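Local atomic coordinates of NolR (Sinorhizobium fredii, PDB entry 4OMZ), a protein that probably binds DNA as a dimeric winged helix-turn-helix repressor of the ArsR family, regulating rhizobial nodulation and symbiosis genes. Residues A[24-29]-A[88-93]; A[33-38]-A[64-69]; A[39-44]-A[49-54]; A[73-76]-A[81-84]. All blocks are in the same frame, centred on the assembly; numbering follows the deposited sequence.

Contact 1 of 4, residues A[24-29]-A[88-93]; sequences SAMANP and DSVMKI
Met26 reaches across from the end of helix 10-26 and lays its thioether against Ile93 on helix 88-101. The two side chains cross at a slant. SD sits 3.7 Å from CB of Ile93, and the methyl CE lies 3.7 Å from CG2 of Ile93. CG of Met26 stands anti to the carbonyl carbon (chi1 -69°), which sends the chain toward helix 88-101. The bend at chi3 (74°) then turns CE aside, and it also meets Val90, with 4.0 Å from CE to CG1 of Val90. Ile93 takes both SD and CE; Val90 meets only the methyl. No hydrogen bond crosses the contact, and all three residues are buried. An alanine in place of Met26 would probably leave Val90 and Ile93 without their partner and open a gap between the two helices. Just past Met26, Ala27 is the centre of an inverse gamma turn, and Asn28 caps the start of helix 29-40. Leu32 and Leu35 of that helix also touch Met26. Phe22 of helix 10-26 packs on Ile93, which also meets Ala96 of the second subunit, so the contact lies beside the dimer interface.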
loop_
_atom_site.group_PDB
_atom_site.type_symbol
_atom_site.label_atom_id
_atom_site.label_comp_id
_atom_site.label_asym_id
_atom_site.label_seq_id
_atom_site.Cartn_x
_atom_site.Cartn_y
_atom_site.Cartn_z
ATOM N N SER A 24 1.752 -4.491 -0.161
ATOM C CA SER A 24 0.818 -5.539 0.212
ATOM C C SER A 24 0.979 -5.844 1.684
ATOM O O SER A 24 -0.008 -6.091 2.378
ATOM C CB SER A 24 1.047 -6.800 -0.617
ATOM O OG SER A 24 0.589 -6.610 -1.945
ATOM N N ALA A 25 2.224 -5.838 2.160
ATOM C CA ALA A 25 2.455 -6.009 3.592
ATOM C C ALA A 25 1.798 -4.881 4.373
ATOM O O ALA A 25 1.308 -5.095 5.481
ATOM C CB ALA A 25 3.930 -6.067 3.908
ATOM N N MET A 26 1.794 -3.676 3.812
ATOM C CA MET A 26 1.172 -2.570 4.545
ATOM C C MET A 26 -0.323 -2.358 4.275
ATOM O O MET A 26 -1.010 -1.743 5.088
ATOM C CB MET A 26 1.905 -1.264 4.253
ATOM C CG MET A 26 3.297 -1.209 4.834
ATOM S SD MET A 26 3.979 0.447 4.723
ATOM C CE MET A 26 3.048 1.272 6.019
ATOM N N ALA A 27 -0.835 -2.876 3.162
ATOM C CA ALA A 27 -2.201 -2.547 2.743
ATOM C C ALA A 27 -3.244 -3.392 3.473
ATOM O O ALA A 27 -4.068 -4.062 2.850
ATOM C CB ALA A 27 -2.355 -2.708 1.237
ATOM N N ASN A 28 -3.191 -3.357 4.798
ATOM C CA ASN A 28 -4.181 -4.012 5.638
ATOM C C ASN A 28 -4.400 -3.154 6.878
ATOM O O ASN A 28 -3.433 -2.672 7.469
ATOM C CB ASN A 28 -3.719 -5.421 6.010
ATOM C CG ASN A 28 -4.707 -6.146 6.902
ATOM O OD1 ASN A 28 -4.650 -6.051 8.132
ATOM N ND2 ASN A 28 -5.616 -6.888 6.284
ATOM N N PRO A 29 -5.667 -2.939 7.267
ATOM C CA PRO A 29 -5.958 -2.008 8.368
ATOM C C PRO A 29 -5.331 -2.444 9.693
ATOM O O PRO A 29 -4.774 -1.617 10.431
ATOM C CB PRO A 29 -7.489 -2.024 8.452
ATOM C CG PRO A 29 -7.907 -3.282 7.769
ATOM C CD PRO A 29 -6.891 -3.537 6.707
ATOM N N ASP A 88 12.653 2.307 7.520
ATOM C CA ASP A 88 12.596 3.567 6.793
ATOM C C ASP A 88 11.445 3.571 5.777
ATOM O O ASP A 88 10.776 4.590 5.586
ATOM C CB ASP A 88 13.928 3.843 6.098
ATOM C CG ASP A 88 13.876 5.072 5.217
ATOM O OD1 ASP A 88 13.975 6.191 5.759
ATOM O OD2 ASP A 88 13.745 4.915 3.984
ATOM N N SER A 89 11.227 2.430 5.127
ATOM C CA SER A 89 10.126 2.266 4.178
ATOM C C SER A 89 8.761 2.518 4.823
ATOM O O SER A 89 7.959 3.330 4.330
ATOM C CB SER A 89 10.147 0.858 3.589
ATOM O OG SER A 89 11.322 0.635 2.836
ATOM N N VAL A 90 8.507 1.812 5.923
ATOM C CA VAL A 90 7.252 1.950 6.648
ATOM C C VAL A 90 7.065 3.398 7.068
ATOM O O VAL A 90 5.983 3.957 6.923
ATOM C CB VAL A 90 7.195 1.032 7.898
ATOM C CG1 VAL A 90 6.002 1.393 8.773
ATOM C CG2 VAL A 90 7.113 -0.424 7.478
ATOM N N MET A 91 8.131 4.021 7.554
ATOM C CA MET A 91 8.025 5.401 7.993
ATOM C C MET A 91 7.713 6.350 6.842
ATOM O O MET A 91 6.954 7.304 7.016
ATOM C CB MET A 91 9.304 5.830 8.714
ATOM C CG MET A 91 9.279 5.476 10.190
ATOM S SD MET A 91 10.897 5.463 10.971
ATOM C CE MET A 91 10.714 4.012 12.001
ATOM N N LYS A 92 8.273 6.090 5.667
ATOM C CA LYS A 92 7.980 6.939 4.518
ATOM C C LYS A 92 6.526 6.789 4.082
ATOM O O LYS A 92 5.860 7.780 3.763
ATOM C CB LYS A 92 8.922 6.632 3.357
ATOM C CG LYS A 92 10.281 7.301 3.508
ATOM C CD LYS A 92 11.328 6.695 2.591
ATOM C CE LYS A 92 12.605 7.504 2.639
ATOM N NZ LYS A 92 12.688 8.452 1.501
ATOM N N ILE A 93 6.021 5.557 4.078
ATOM C CA ILE A 93 4.628 5.355 3.687
ATOM C C ILE A 93 3.683 5.973 4.720
ATOM O O ILE A 93 2.711 6.629 4.352
ATOM C CB ILE A 93 4.294 3.869 3.490
ATOM C CG1 ILE A 93 5.105 3.309 2.318
ATOM C CG2 ILE A 93 2.809 3.687 3.216
ATOM C CD1 ILE A 93 4.893 4.053 1.023
#

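Contact 2 of 4, residues A[33-38]-A[64-69]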
loop_
_atom_site.group_PDB
_atom_site.type_symbol
_atom_site.label_atom_id
_atom_site.label_comp_id
_atom_site.label_asym_id
_atom_site.label_seq_id
_atom_site.Cartn_x
_atom_site.Cartn_y
_atom_site.Cartn_z
ATOM N N LEU A 33 -2.383 -0.495 11.787
ATOM C CA LEU A 33 -2.461 -0.156 13.210
ATOM C C LEU A 33 -1.271 -0.733 13.989
ATOM O O LEU A 33 -0.683 -0.065 14.857
ATOM C CB LEU A 33 -3.781 -0.655 13.800
ATOM C CG LEU A 33 -5.038 0.014 13.236
ATOM C CD1 LEU A 33 -6.291 -0.684 13.730
ATOM C CD2 LEU A 33 -5.074 1.495 13.593
ATOM N N ILE A 34 -0.930 -1.979 13.668
ATOM C CA ILE A 34 0.240 -2.643 14.226
ATOM C C ILE A 34 1.521 -1.853 13.943
ATOM O O ILE A 34 2.301 -1.595 14.849
ATOM C CB ILE A 34 0.397 -4.070 13.671
ATOM C CG1 ILE A 34 -0.734 -4.969 14.175
ATOM C CG2 ILE A 34 1.755 -4.645 14.051
ATOM C CD1 ILE A 34 -0.915 -6.239 13.368
ATOM N N LEU A 35 1.739 -1.478 12.685
ATOM C CA LEU A 35 2.952 -0.750 12.315
ATOM C C LEU A 35 3.004 0.635 12.947
ATOM O O LEU A 35 4.077 1.117 13.296
ATOM C CB LEU A 35 3.070 -0.626 10.791
ATOM C CG LEU A 35 3.575 -1.868 10.058
ATOM C CD1 LEU A 35 3.363 -1.734 8.570
ATOM C CD2 LEU A 35 5.039 -2.110 10.370
ATOM N N ASP A 36 1.846 1.272 13.092
ATOM C CA ASP A 36 1.774 2.563 13.768
ATOM C C ASP A 36 2.269 2.399 15.208
ATOM O O ASP A 36 3.236 3.052 15.658
ATOM C CB ASP A 36 0.343 3.100 13.736
ATOM C CG ASP A 36 0.284 4.613 13.780
ATOM O OD1 ASP A 36 0.813 5.253 12.847
ATOM O OD2 ASP A 36 -0.298 5.164 14.737
ATOM N N SER A 37 1.655 1.444 15.897
ATOM C CA SER A 37 1.995 1.179 17.281
ATOM C C SER A 37 3.469 0.797 17.451
ATOM O O SER A 37 4.146 1.303 18.341
ATOM C CB SER A 37 1.091 0.076 17.823
ATOM O OG SER A 37 -0.268 0.365 17.557
ATOM N N LEU A 38 3.964 -0.075 16.580
ATOM C CA LEU A 38 5.342 -0.548 16.651
ATOM C C LEU A 38 6.343 0.534 16.273
ATOM O O LEU A 38 7.504 0.481 16.685
ATOM C CB LEU A 38 5.529 -1.765 15.749
ATOM C CG LEU A 38 4.847 -3.040 16.241
ATOM C CD1 LEU A 38 5.289 -4.241 15.421
ATOM C CD2 LEU A 38 5.166 -3.247 17.713
ATOM N N SER A 64 3.849 -12.314 11.116
ATOM C CA SER A 64 4.552 -13.159 10.165
ATOM C C SER A 64 4.625 -12.498 8.793
ATOM O O SER A 64 5.695 -12.496 8.164
ATOM C CB SER A 64 3.877 -14.528 10.061
ATOM O OG SER A 64 4.257 -15.196 8.870
ATOM N N LYS A 65 3.516 -11.905 8.337
ATOM C CA LYS A 65 3.598 -11.306 6.991
ATOM C C LYS A 65 4.498 -10.050 6.990
ATOM O O LYS A 65 5.181 -9.751 5.997
ATOM C CB LYS A 65 2.210 -10.985 6.441
ATOM C CG LYS A 65 2.229 -9.956 5.310
ATOM C CD LYS A 65 1.595 -10.507 4.030
ATOM C CE LYS A 65 1.913 -9.651 2.805
ATOM N NZ LYS A 65 0.882 -9.780 1.737
ATOM N N LEU A 66 4.490 -9.326 8.108
ATOM C CA LEU A 66 5.349 -8.164 8.286
ATOM C C LEU A 66 6.821 -8.555 8.349
ATOM O O LEU A 66 7.676 -7.826 7.844
ATOM C CB LEU A 66 4.970 -7.403 9.560
ATOM C CG LEU A 66 3.686 -6.575 9.606
ATOM C CD1 LEU A 66 3.524 -5.858 10.952
ATOM C CD2 LEU A 66 3.692 -5.582 8.459
ATOM N N ARG A 67 7.119 -9.689 8.984
ATOM C CA ARG A 67 8.501 -10.161 9.066
ATOM C C ARG A 67 8.962 -10.590 7.683
ATOM O O ARG A 67 10.138 -10.431 7.335
ATOM C CB ARG A 67 8.670 -11.330 10.044
ATOM C CG ARG A 67 8.578 -10.981 11.525
ATOM C CD ARG A 67 8.802 -12.216 12.385
ATOM N NE ARG A 67 10.225 -12.435 12.630
ATOM C CZ ARG A 67 10.718 -12.951 13.752
ATOM N NH1 ARG A 67 9.898 -13.326 14.726
ATOM N NH2 ARG A 67 12.029 -13.105 13.899
ATOM N N ALA A 68 8.031 -11.140 6.904
ATOM C CA ALA A 68 8.343 -11.584 5.546
ATOM C C ALA A 68 8.838 -10.426 4.663
ATOM O O ALA A 68 9.659 -10.621 3.766
ATOM C CB ALA A 68 7.126 -12.248 4.917
ATOM N N GLN A 69 8.345 -9.223 4.930
ATOM C CA GLN A 69 8.792 -8.038 4.208
ATOM C C GLN A 69 9.836 -7.258 4.996
ATOM O O GLN A 69 10.118 -6.107 4.671
ATOM C CB GLN A 69 7.606 -7.130 3.884
ATOM C CG GLN A 69 6.750 -7.608 2.729
ATOM C CD GLN A 69 7.480 -7.560 1.409
ATOM O OE1 GLN A 69 8.307 -6.677 1.177
ATOM N NE2 GLN A 69 7.168 -8.498 0.527
#
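The backbones of helical segments 33-38 and 64-69 come nearest at Leu35 and Leu66, whose CA atoms are 8.8 Å apart. Leu66 carries the contact from its side. Its CB points toward helix 29-40, and its two methyls divide the work. CD1 lies 3.8 Å from CG2 of Ile34, while CD2 lies 3.9 Å from CD1 of Leu35. The end of Leu35 swings in to meet it. Leu35 and Leu66 run past each other in opposite directions, with the branched ends overlapping; CG of Leu35 is 4.0 Å from CD2 of Leu66. In Ile34, CG1 stands anti to the carbonyl carbon (chi1 -68°), which leaves CG2 anti to the backbone N and turned to Leu66. All three residues are buried and the interface is wholly apolar. Nearby, Ser37 folds its hydroxyl back on its own helix, giving OG to O of Leu33 at 2.8 Å. That oxygen also accepts from N of Ser37, and the two donors approach it from opposite faces of the carbonyl plane. Leu48 and Leu59 also pack on Ile34. Packing of helix 56-68 on helix 29-40 belongs to the helix-turn-helix domain of the ArsR family, in which helix 56-68 is consistent with the recognition helix.

Contact 3 of 4, residues A[39-44]-A[49-54]; sequences VKEEMA and ANKVGL
Glu41, just past helix 29-40, and Lys51, on helix 45-51, form a salt bridge. NZ of Lys51 donates to OE2 of Glu41 at 2.9 Å, and OE2 receives it on its syn lone pair, the side of the other carboxylate oxygen. In Glu41, CG stands between the backbone N and the carbonyl carbon (chi1 47°), and the rest of the chain runs out extended to the lysine. The Lys51 chain leaves with CG anti to the backbone N, and its bend at chi2 (126°) brings NZ to OE2. Met43 adds a looser apolar touch along the lysine chain, with CE 4.3 Å from CD of Lys51. A methionine in place of Lys51 would probably leave the Glu41 carboxylate without its charged mate and free to turn. Farther out, Ser37 of helix 29-40 touches both Met43 and Lys51. Leu8 of the second subunit packs on Lys51, whose backbone also hydrogen-bonds to that subunit. Backbone bonding joins Met43 to Tyr83, placing strand 43-44 at the edge of the sheet. Beyond Lys51 the helix closes in a Schellman motif. Leu54 N bonds to Ala49 O at 2.8 Å, and Gly53 N makes a weak bond to Asn50 O. Gly53 has the positive phi usual at the C-prime position, which glycine adopts readily. Helix 45-51, closed in this way and followed by helix 56-68, is consistent with the first helix of the helix-turn-helix unit in this family.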
loop_
_atom_site.group_PDB
_atom_site.type_symbol
_atom_site.label_atom_id
_atom_site.label_comp_id
_atom_site.label_asym_id
_atom_site.label_seq_id
_atom_site.Cartn_x
_atom_site.Cartn_y
_atom_site.Cartn_z
ATOM N N VAL A 39 5.912 1.507 15.478
ATOM C CA VAL A 39 6.795 2.624 15.175
ATOM C C VAL A 39 6.923 3.511 16.404
ATOM O O VAL A 39 7.999 4.049 16.671
ATOM C CB VAL A 39 6.293 3.463 13.973
ATOM C CG1 VAL A 39 6.791 4.896 14.062
ATOM C CG2 VAL A 39 6.742 2.835 12.668
ATOM N N LYS A 40 5.869 3.613 17.211
ATOM C CA LYS A 40 5.993 4.592 18.292
ATOM C C LYS A 40 6.339 3.963 19.644
ATOM O O LYS A 40 6.609 4.686 20.605
ATOM C CB LYS A 40 4.718 5.432 18.444
ATOM C CG LYS A 40 3.772 5.394 17.271
ATOM C CD LYS A 40 4.228 6.323 16.160
ATOM C CE LYS A 40 3.083 6.720 15.242
ATOM N NZ LYS A 40 2.215 7.765 15.860
ATOM N N GLU A 41 6.374 2.632 19.716
ATOM C CA GLU A 41 6.766 1.962 20.956
ATOM C C GLU A 41 7.092 0.467 20.793
ATOM O O GLU A 41 6.601 -0.183 19.870
ATOM C CB GLU A 41 5.633 2.183 21.966
ATOM C CG GLU A 41 4.266 1.910 21.347
ATOM C CD GLU A 41 3.084 2.302 22.220
ATOM O OE1 GLU A 41 3.214 2.331 23.464
ATOM O OE2 GLU A 41 2.010 2.582 21.636
ATOM N N GLU A 42 7.913 -0.068 21.697
ATOM C CA GLU A 42 8.107 -1.516 21.840
ATOM C C GLU A 42 6.948 -2.199 22.548
ATOM O O GLU A 42 6.414 -1.673 23.523
ATOM C CB GLU A 42 9.376 -1.851 22.627
ATOM C CG GLU A 42 10.701 -1.627 21.954
ATOM C CD GLU A 42 11.832 -2.287 22.738
ATOM O OE1 GLU A 42 12.045 -1.908 23.912
ATOM O OE2 GLU A 42 12.503 -3.189 22.185
ATOM N N MET A 43 6.569 -3.380 22.072
ATOM C CA MET A 43 5.506 -4.144 22.714
ATOM C C MET A 43 5.726 -5.646 22.694
ATOM O O MET A 43 6.176 -6.214 21.694
ATOM C CB MET A 43 4.151 -3.848 22.075
ATOM C CG MET A 43 3.645 -2.453 22.322
ATOM S SD MET A 43 1.932 -2.273 21.836
ATOM C CE MET A 43 2.060 -0.749 20.932
ATOM N N ALA A 44 5.400 -6.284 23.814
ATOM C CA ALA A 44 5.334 -7.728 23.847
ATOM C C ALA A 44 4.070 -8.083 23.088
ATOM O O ALA A 44 3.146 -7.275 23.010
ATOM C CB ALA A 44 5.305 -8.252 25.263
ATOM N N ALA A 49 -1.388 -7.177 20.673
ATOM C CA ALA A 49 -2.656 -7.785 20.258
ATOM C C ALA A 49 -3.803 -6.974 20.834
ATOM O O ALA A 49 -4.888 -6.873 20.249
ATOM C CB ALA A 49 -2.742 -9.232 20.716
ATOM N N ASN A 50 -3.515 -6.406 21.998
ATOM C CA ASN A 50 -4.405 -5.565 22.770
ATOM C C ASN A 50 -4.716 -4.179 22.243
ATOM O O ASN A 50 -5.878 -3.779 22.133
ATOM C CB ASN A 50 -3.723 -5.354 24.092
ATOM C CG ASN A 50 -4.013 -6.402 25.025
ATOM O OD1 ASN A 50 -4.775 -7.323 24.710
ATOM N ND2 ASN A 50 -3.326 -6.378 26.167
ATOM N N LYS A 51 -3.654 -3.469 21.874
ATOM C CA LYS A 51 -3.782 -2.102 21.407
ATOM C C LYS A 51 -4.503 -2.090 20.065
ATOM O O LYS A 51 -5.303 -1.199 19.784
ATOM C CB LYS A 51 -2.409 -1.435 21.327
ATOM C CG LYS A 51 -2.468 -0.019 20.832
ATOM C CD LYS A 51 -1.773 0.918 21.806
ATOM C CE LYS A 51 -1.874 2.341 21.302
ATOM N NZ LYS A 51 -0.787 3.220 21.779
ATOM N N VAL A 52 -4.238 -3.102 19.247
ATOM C CA VAL A 52 -4.826 -3.165 17.917
ATOM C C VAL A 52 -6.174 -3.874 17.983
ATOM O O VAL A 52 -6.913 -3.919 17.002
ATOM C CB VAL A 52 -3.902 -3.894 16.929
ATOM C CG1 VAL A 52 -2.585 -3.138 16.783
ATOM C CG2 VAL A 52 -3.666 -5.318 17.400
ATOM N N GLY A 53 -6.474 -4.433 19.151
ATOM C CA GLY A 53 -7.737 -5.100 19.413
ATOM C C GLY A 53 -8.005 -6.322 18.561
ATOM O O GLY A 53 -9.015 -6.388 17.862
ATOM N N LEU A 54 -7.097 -7.288 18.594
ATOM C CA LEU A 54 -7.311 -8.535 17.871
ATOM C C LEU A 54 -6.719 -9.698 18.662
ATOM O O LEU A 54 -5.970 -9.480 19.617
ATOM C CB LEU A 54 -6.759 -8.447 16.450
ATOM C CG LEU A 54 -5.273 -8.246 16.187
ATOM C CD1 LEU A 54 -4.625 -9.548 15.984
ATOM C CD2 LEU A 54 -5.075 -7.421 14.946
#

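Contact 4 of 4, residues A[73-76]-A[81-84]; sequences STRR and IYYS
The strands 73-77 and 80-84 form a beta hairpin, consistent with the wing of the winged helix-turn-helix fold of ArsR-family regulators. Segments 73-76 and 81-84 run antiparallel, with their axes 4.7 Å apart at the closest point and 155° between their directions. Ser73 with Ser84 and Arg75 with Tyr82 are hydrogen-bonded pairs. Each is joined by two bonds; for example, Ser73 N meets Ser84 O at 2.9 Å, and Tyr82 N meets Arg75 O at 2.9 Å. The latter is nearly straight, with 173° at the hydrogen. Thr74 with Tyr83 and Arg76 with Ile81 are the non-hydrogen-bonded pairs. On the face of Arg75 and Tyr82, the arginine chain runs extended from CG to NE and lays its guanidinium flat on the tyrosine ring. Their centres are 4.5 Å apart and the planes differ by 17°. NH1 comes within 3.4 Å of CG of Tyr82, and it also forms a salt bridge with Glu42. On the other face, Thr74 sets its methyl over one face of the Tyr83 ring, offset toward its rim, a CH-pi contact with CG2 3.9 Å from the ring centroid. The hydroxyl of Tyr83 has a weak bond with Arg67 on helix 56-68. On the same face as Thr74, CD1 of Ile81 rests on the aliphatic part of Arg76, 3.8 Å from its CB. The Arg75 guanidinium is thus held by a ring and a carboxylate together. This would probably restrict its rotation and partly balance its positive charge.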
loop_
_atom_site.group_PDB
_atom_site.type_symbol
_atom_site.label_atom_id
_atom_site.label_comp_id
_atom_site.label_asym_id
_atom_site.label_seq_id
_atom_site.Cartn_x
_atom_site.Cartn_y
_atom_site.Cartn_z
ATOM N N SER A 73 11.551 -5.459 13.721
ATOM C CA SER A 73 12.691 -5.966 14.454
ATOM C C SER A 73 12.203 -6.589 15.759
ATOM O O SER A 73 11.129 -6.238 16.273
ATOM C CB SER A 73 13.683 -4.844 14.736
ATOM O OG SER A 73 14.253 -4.363 13.533
ATOM N N THR A 74 12.996 -7.501 16.305
ATOM C CA THR A 74 12.625 -8.171 17.538
ATOM C C THR A 74 13.761 -8.113 18.536
ATOM O O THR A 74 14.922 -7.944 18.172
ATOM C CB THR A 74 12.257 -9.655 17.313
ATOM O OG1 THR A 74 13.394 -10.369 16.805
ATOM C CG2 THR A 74 11.085 -9.790 16.352
ATOM N N ARG A 75 13.414 -8.249 19.807
ATOM C CA ARG A 75 14.417 -8.345 20.853
ATOM C C ARG A 75 13.875 -9.297 21.913
ATOM O O ARG A 75 12.682 -9.285 22.211
ATOM C CB ARG A 75 14.732 -6.958 21.408
ATOM C CG ARG A 75 15.051 -6.902 22.868
ATOM C CD ARG A 75 14.926 -5.489 23.398
ATOM N NE ARG A 75 14.694 -5.499 24.836
ATOM C CZ ARG A 75 13.548 -5.153 25.408
ATOM N NH1 ARG A 75 12.531 -4.752 24.663
ATOM N NH2 ARG A 75 13.426 -5.200 26.725
ATOM N N ARG A 76 14.730 -10.132 22.489
ATOM C CA ARG A 76 14.219 -11.157 23.390
ATOM C C ARG A 76 14.717 -10.970 24.826
ATOM O O ARG A 76 15.915 -10.924 25.081
ATOM C CB ARG A 76 14.602 -12.537 22.855
ATOM C CG ARG A 76 14.228 -13.691 23.751
ATOM C CD ARG A 76 14.638 -15.017 23.124
ATOM N NE ARG A 76 15.430 -15.823 24.053
ATOM C CZ ARG A 76 16.727 -16.075 23.899
ATOM N NH1 ARG A 76 17.376 -15.579 22.855
ATOM N NH2 ARG A 76 17.380 -16.811 24.789
ATOM N N ILE A 81 9.183 -11.927 23.687
ATOM C CA ILE A 81 9.620 -11.225 22.496
ATOM C C ILE A 81 8.998 -9.838 22.447
ATOM O O ILE A 81 7.790 -9.679 22.626
ATOM C CB ILE A 81 9.261 -12.002 21.208
ATOM C CG1 ILE A 81 9.832 -13.423 21.252
ATOM C CG2 ILE A 81 9.772 -11.263 19.977
ATOM C CD1 ILE A 81 11.347 -13.484 21.232
ATOM N N TYR A 82 9.841 -8.840 22.218
ATOM C CA TYR A 82 9.396 -7.466 22.055
ATOM C C TYR A 82 9.604 -7.046 20.616
ATOM O O TYR A 82 10.722 -7.113 20.096
ATOM C CB TYR A 82 10.144 -6.521 22.998
ATOM C CG TYR A 82 9.794 -6.723 24.455
ATOM C CD1 TYR A 82 8.658 -6.137 25.000
ATOM C CD2 TYR A 82 10.599 -7.489 25.285
ATOM C CE1 TYR A 82 8.326 -6.315 26.328
ATOM C CE2 TYR A 82 10.275 -7.675 26.616
ATOM C CZ TYR A 82 9.137 -7.084 27.133
ATOM O OH TYR A 82 8.806 -7.262 28.459
ATOM N N TYR A 83 8.516 -6.613 19.984
ATOM C CA TYR A 83 8.528 -6.192 18.590
ATOM C C TYR A 83 8.630 -4.681 18.466
ATOM O O TYR A 83 8.109 -3.944 19.304
ATOM C CB TYR A 83 7.267 -6.679 17.877
ATOM C CG TYR A 83 7.290 -8.141 17.504
ATOM C CD1 TYR A 83 7.019 -9.126 18.444
ATOM C CD2 TYR A 83 7.567 -8.536 16.202
ATOM C CE1 TYR A 83 7.030 -10.467 18.098
ATOM C CE2 TYR A 83 7.584 -9.871 15.849
ATOM C CZ TYR A 83 7.315 -10.832 16.797
ATOM O OH TYR A 83 7.333 -12.160 16.436
ATOM N N SER A 84 9.310 -4.222 17.422
ATOM C CA SER A 84 9.341 -2.799 17.109
ATOM C C SER A 84 9.496 -2.641 15.611
ATOM O O SER A 84 9.709 -3.623 14.909
ATOM C CB SER A 84 10.478 -2.090 17.849
ATOM O OG SER A 84 11.720 -2.723 17.601
#

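Overall arrangement
Contacts 1 and 2 meet where Met26 packs on Leu35, with Met26 CG 3.8 Å from Leu35 CD1; their centres are about 8 Å apart. Contact 3 continues from helix 29-40, its centre about 10 Å from that of contact 2, with Ile34 CG1 3.7 Å from Val52 CG1. Contact 4 shares the sheet with strand 43-44 of contact 3, and their centres are about 12 Å apart. It also touches contact 2, where Leu38 CD2 lies 3.4 Å from Tyr83 O. Contacts 1 and 4 lie farthest apart, with centres about 18 Å apart. Contacts 1, 2 and 3 also touch the second subunit, whereas contact 4, in the probable wing, does not.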